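Local coordinates for protein PadR family transcriptional regulator (Listeria monocytogenes, PDB 6ABQ) that probably binds DNA through a winged helix-turn-helix domain as a dimeric PadR-family transcription factor whose regulation responds to a ligand, at residues E24-R28 and G29-G33; R59-K63 and G64-I68. All blocks are in the same frame, centred on the assembly; numbering follows the deposited sequence.

How the contacts relate
In both contacts a glycine is the first residue to leave helical geometry: contact 1 leads from helix 17-27 to helix 33-42, contact 2 from helix 50-62 into strand 66-72 of the winged helix-turn-helix domain. Both are partly buried, contact 1 nearer the centre of the chain (about 9 Å against 13 Å between centres), with Ile26 and Thr31 buried in it and Leu60, Leu65 and Val66 in contact 2. They meet in the core, where CD1 of Ile26 packs 4.1 Å from CG1 of Val66. Contact 1 is mainly polar, built on an arginine and a water, and its outer flank meets the second subunit; contact 2 joins backbone bonds to leucine and valine packing.

Contact 1: E24-R28 and G29-G33; sequences ERISR and GETYG
The guanidinium of Arg25 carries Thr31 over one face, OG1 lying 3.5 Å from NH2, while a water sits at its edge, in the plane. A face of the Arg28 guanidinium lies over CG of Glu24, and its NH2 forms a salt bridge with OE2 of Glu24 at 2.9 Å; NH1 bonds Ala114 O of the second subunit. The water accepts from Arg25 NH2 at 2.9 Å and donates to the carbonyl O of Glu30, linking helix and loop. Arg25 NH1 adds a weak bond to Gly29 O, 3.4 Å away and approached obliquely. The Arg25 side chain reaches the loop by bending at chi2 (62°); arginine suits the place, having several N-H groups to share, and Glu35 of the following helix takes both its NH2 and Thr31 OG1. The methyl CG2 of Thr31 lies between the arginine and the buried Ile26, 3.9 Å from Ile26 CG1. Gly29 N bonds Ile26 O (3.1 Å). Gly29 leaves the helix with positive phi (162°), which glycine adopts readily, and Tyr32 occupies the N-cap position of helix 33-42: this is the loop joining the first two helices of the winged helix-turn-helix fold.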
loop_
_atom_site.group_PDB
_atom_site.type_symbol
_atom_site.label_atom_id
_atom_site.label_comp_id
_atom_site.label_asym_id
_atom_site.label_seq_id
_atom_site.Cartn_x
_atom_site.Cartn_y
_atom_site.Cartn_z
ATOM N N GLU B 24 7.640 -13.331 0.427
ATOM C CA GLU B 24 9.097 -13.200 0.595
ATOM C C GLU B 24 9.622 -13.955 1.816
ATOM O O GLU B 24 10.621 -14.658 1.713
ATOM C CB GLU B 24 9.526 -11.723 0.631
ATOM C CG GLU B 24 11.021 -11.483 0.846
ATOM C CD GLU B 24 11.896 -11.837 -0.356
ATOM O OE1 GLU B 24 11.450 -11.733 -1.516
ATOM O OE2 GLU B 24 13.059 -12.216 -0.134
ATOM N N ARG B 25 8.942 -13.809 2.954
ATOM C CA ARG B 25 9.285 -14.530 4.179
ATOM C C ARG B 25 9.124 -16.052 4.008
ATOM O O ARG B 25 9.995 -16.815 4.440
ATOM C CB ARG B 25 8.461 -14.008 5.371
ATOM C CG ARG B 25 8.610 -14.789 6.680
ATOM C CD ARG B 25 10.040 -14.767 7.221
ATOM N NE ARG B 25 10.229 -15.709 8.319
ATOM C CZ ARG B 25 10.519 -17.004 8.180
ATOM N NH1 ARG B 25 10.672 -17.550 6.980
ATOM N NH2 ARG B 25 10.665 -17.760 9.259
ATOM N N ILE B 26 8.030 -16.475 3.371
ATOM C CA ILE B 26 7.778 -17.905 3.100
ATOM C C ILE B 26 8.842 -18.505 2.156
ATOM O O ILE B 26 9.286 -19.644 2.363
ATOM C CB ILE B 26 6.322 -18.164 2.610
ATOM C CG1 ILE B 26 5.303 -17.705 3.670
ATOM C CG2 ILE B 26 6.091 -19.640 2.311
ATOM C CD1 ILE B 26 3.846 -17.713 3.218
ATOM N N SER B 27 9.267 -17.721 1.161
ATOM C CA SER B 27 10.296 -18.123 0.190
ATOM C C SER B 27 11.628 -18.507 0.839
ATOM O O SER B 27 12.406 -19.280 0.276
ATOM C CB SER B 27 10.556 -16.997 -0.817
ATOM O OG SER B 27 11.488 -16.053 -0.311
ATOM N N ARG B 28 11.888 -17.936 2.011
ATOM C CA ARG B 28 13.154 -18.135 2.706
ATOM C C ARG B 28 13.216 -19.449 3.494
ATOM O O ARG B 28 14.299 -19.943 3.797
ATOM C CB ARG B 28 13.461 -16.905 3.571
ATOM C CG ARG B 28 13.775 -15.693 2.703
ATOM C CD ARG B 28 13.874 -14.388 3.476
ATOM N NE ARG B 28 14.261 -13.294 2.580
ATOM C CZ ARG B 28 14.342 -12.007 2.926
ATOM N NH1 ARG B 28 14.074 -11.620 4.168
ATOM N NH2 ARG B 28 14.699 -11.103 2.019
ATOM N N GLY B 29 12.044 -20.014 3.793
ATOM C CA GLY B 29 11.926 -21.280 4.528
ATOM C C GLY B 29 10.539 -21.476 5.120
ATOM O O GLY B 29 9.841 -20.494 5.409
ATOM N N GLU B 30 10.154 -22.744 5.302
ATOM C CA GLU B 30 8.856 -23.133 5.884
ATOM C C GLU B 30 8.565 -22.369 7.180
ATOM O O GLU B 30 9.421 -22.271 8.065
ATOM C CB GLU B 30 8.764 -24.662 6.099
ATOM C CG GLU B 30 9.874 -25.270 6.961
ATOM C CD GLU B 30 9.676 -26.735 7.315
ATOM O OE1 GLU B 30 8.776 -27.398 6.761
ATOM O OE2 GLU B 30 10.452 -27.246 8.154
ATOM N N THR B 31 7.362 -21.810 7.267
ATOM C CA THR B 31 6.989 -20.954 8.394
ATOM C C THR B 31 5.480 -20.996 8.632
ATOM O O THR B 31 4.728 -21.524 7.808
ATOM C CB THR B 31 7.572 -19.507 8.246
ATOM O OG1 THR B 31 7.308 -18.745 9.423
ATOM C CG2 THR B 31 7.041 -18.770 6.994
ATOM N N TYR B 32 5.048 -20.457 9.767
ATOM C CA TYR B 32 3.637 -20.466 10.153
ATOM C C TYR B 32 3.151 -19.069 10.522
ATOM O O TYR B 32 3.963 -18.181 10.786
ATOM C CB TYR B 32 3.390 -21.471 11.290
ATOM C CG TYR B 32 4.394 -21.425 12.418
ATOM C CD1 TYR B 32 5.609 -22.114 12.330
ATOM C CD2 TYR B 32 4.125 -20.702 13.587
ATOM C CE1 TYR B 32 6.533 -22.074 13.362
ATOM C CE2 TYR B 32 5.041 -20.662 14.630
ATOM C CZ TYR B 32 6.240 -21.349 14.513
ATOM O OH TYR B 32 7.151 -21.312 15.540
ATOM N N GLY B 33 1.830 -18.887 10.524
ATOM C CA GLY B 33 1.188 -17.589 10.801
ATOM C C GLY B 33 1.679 -16.789 12.005
ATOM O O GLY B 33 1.874 -15.566 11.896
HETATM O O HOH W 1 11.593 -20.228 8.133
#

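Contact 2: R59-K63 and G64-I68; sequences RLEKK and GLVEI
Leu60 and Leu65 meet through their methyls, CD2 of the first lying 3.8 Å from CD1 of the second, with the two side chains crossing at about a right angle; both are buried, and their branched ends fill the helix-turn junction. Leu65 also rests against Lys63, its CG 3.6 Å from Lys63 CB, so the aliphatic start of the lysine borders the leucine while NZ runs on to a salt bridge with Glu19. Val66 directs CG2 at the helix backbone, 3.6 Å from Glu61 N; chi1 of -71° sets this methyl between the backbone N and the carbonyl carbon, and a compact branched residue fits so close an approach. Farther along, CD1 of Ile68 comes across the extended Glu61 side chain, 3.7 Å from Glu61 CG, and Tyr82 OH bonds the carboxylate at OE2. The Leu60, Lys63 and Leu65 side chains meet across a Schellman motif at the end of helix 50-62. Leu65 N bonds Leu60 O at 3.0 Å, and Gly64 N bonds Glu61 O at 2.8 Å. Gly64 has a phi of 79°, a left-handed conformation that glycine, lacking a CB, adopts easily, and it turns the chain toward strand 66-72, the first strand of the wing. Farther out, Leu23 of helix 17-27 packs on both leucines, and backbone bonds join Glu67 to Thr83 of strand 78-84 and Leu65 to Ser85 just beyond it.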
loop_
_atom_site.group_PDB
_atom_site.type_symbol
_atom_site.label_atom_id
_atom_site.label_comp_id
_atom_site.label_asym_id
_atom_site.label_seq_id
_atom_site.Cartn_x
_atom_site.Cartn_y
_atom_site.Cartn_z
ATOM N N ARG B 59 -5.932 -16.418 1.550
ATOM C CA ARG B 59 -5.923 -15.817 0.213
ATOM C C ARG B 59 -4.836 -16.428 -0.683
ATOM O O ARG B 59 -5.097 -16.744 -1.850
ATOM C CB ARG B 59 -5.785 -14.292 0.289
ATOM C CG ARG B 59 -5.887 -13.610 -1.067
ATOM C CD ARG B 59 -6.057 -12.109 -0.931
ATOM N NE ARG B 59 -4.783 -11.405 -0.783
ATOM C CZ ARG B 59 -4.484 -10.543 0.194
ATOM N NH1 ARG B 59 -5.354 -10.255 1.151
ATOM N NH2 ARG B 59 -3.291 -9.960 0.203
ATOM N N LEU B 60 -3.639 -16.595 -0.112
ATOM C CA LEU B 60 -2.497 -17.215 -0.795
ATOM C C LEU B 60 -2.746 -18.650 -1.248
ATOM O O LEU B 60 -2.328 -19.024 -2.350
ATOM C CB LEU B 60 -1.237 -17.144 0.067
ATOM C CG LEU B 60 -0.632 -15.764 0.336
ATOM C CD1 LEU B 60 0.586 -15.911 1.238
ATOM C CD2 LEU B 60 -0.287 -15.046 -0.954
ATOM N N GLU B 61 -3.417 -19.437 -0.404
ATOM C CA GLU B 61 -3.855 -20.795 -0.761
ATOM C C GLU B 61 -4.775 -20.768 -1.975
ATOM O O GLU B 61 -4.567 -21.518 -2.926
ATOM C CB GLU B 61 -4.617 -21.458 0.393
ATOM C CG GLU B 61 -3.776 -21.859 1.591
ATOM C CD GLU B 61 -4.610 -22.449 2.712
ATOM O OE1 GLU B 61 -5.824 -22.664 2.538
ATOM O OE2 GLU B 61 -4.047 -22.705 3.783
ATOM N N LYS B 62 -5.789 -19.904 -1.918
ATOM C CA LYS B 62 -6.782 -19.760 -2.985
ATOM C C LYS B 62 -6.140 -19.274 -4.285
ATOM O O LYS B 62 -6.555 -19.679 -5.368
ATOM C CB LYS B 62 -7.944 -18.863 -2.535
ATOM C CG LYS B 62 -8.823 -19.538 -1.491
ATOM C CD LYS B 62 -9.804 -18.608 -0.796
ATOM C CE LYS B 62 -10.590 -19.391 0.246
ATOM N NZ LYS B 62 -11.692 -18.631 0.888
ATOM N N LYS B 63 -5.097 -18.456 -4.156
ATOM C CA LYS B 63 -4.247 -18.041 -5.275
ATOM C C LYS B 63 -3.354 -19.171 -5.818
ATOM O O LYS B 63 -2.811 -19.058 -6.914
ATOM C CB LYS B 63 -3.401 -16.830 -4.880
ATOM C CG LYS B 63 -4.146 -15.503 -4.859
ATOM C CD LYS B 63 -3.194 -14.318 -4.821
ATOM C CE LYS B 63 -3.970 -13.009 -4.832
ATOM N NZ LYS B 63 -3.078 -11.830 -5.028
ATOM N N GLY B 64 -3.211 -20.254 -5.050
ATOM C CA GLY B 64 -2.427 -21.421 -5.460
ATOM C C GLY B 64 -0.931 -21.234 -5.304
ATOM O O GLY B 64 -0.146 -21.905 -5.976
ATOM N N LEU B 65 -0.546 -20.344 -4.391
ATOM C CA LEU B 65 0.845 -19.899 -4.233
ATOM C C LEU B 65 1.641 -20.594 -3.116
ATOM O O LEU B 65 2.867 -20.416 -3.015
ATOM C CB LEU B 65 0.892 -18.366 -4.046
ATOM C CG LEU B 65 0.135 -17.462 -5.034
ATOM C CD1 LEU B 65 0.300 -16.010 -4.627
ATOM C CD2 LEU B 65 0.541 -17.661 -6.493
ATOM N N VAL B 66 0.947 -21.372 -2.284
ATOM C CA VAL B 66 1.550 -21.984 -1.089
ATOM C C VAL B 66 1.199 -23.457 -0.927
ATOM O O VAL B 66 0.156 -23.916 -1.386
ATOM C CB VAL B 66 1.218 -21.224 0.234
ATOM C CG1 VAL B 66 1.934 -19.879 0.302
ATOM C CG2 VAL B 66 -0.289 -21.065 0.443
ATOM N N GLU B 67 2.094 -24.177 -0.251
ATOM C CA GLU B 67 1.921 -25.583 0.089
ATOM C C GLU B 67 1.895 -25.736 1.610
ATOM O O GLU B 67 2.661 -25.075 2.315
ATOM C CB GLU B 67 3.036 -26.407 -0.543
ATOM C CG GLU B 67 3.012 -26.332 -2.066
ATOM C CD GLU B 67 4.068 -27.175 -2.749
ATOM O OE1 GLU B 67 4.382 -28.284 -2.271
ATOM O OE2 GLU B 67 4.571 -26.728 -3.799
ATOM N N ILE B 68 0.991 -26.582 2.105
ATOM C CA ILE B 68 0.683 -26.637 3.534
ATOM C C ILE B 68 1.030 -27.994 4.166
ATOM O O ILE B 68 0.535 -29.035 3.734
ATOM C CB ILE B 68 -0.799 -26.270 3.841
ATOM C CG1 ILE B 68 -1.231 -24.980 3.133
ATOM C CG2 ILE B 68 -1.028 -26.108 5.340
ATOM C CD1 ILE B 68 -2.150 -25.192 1.945
#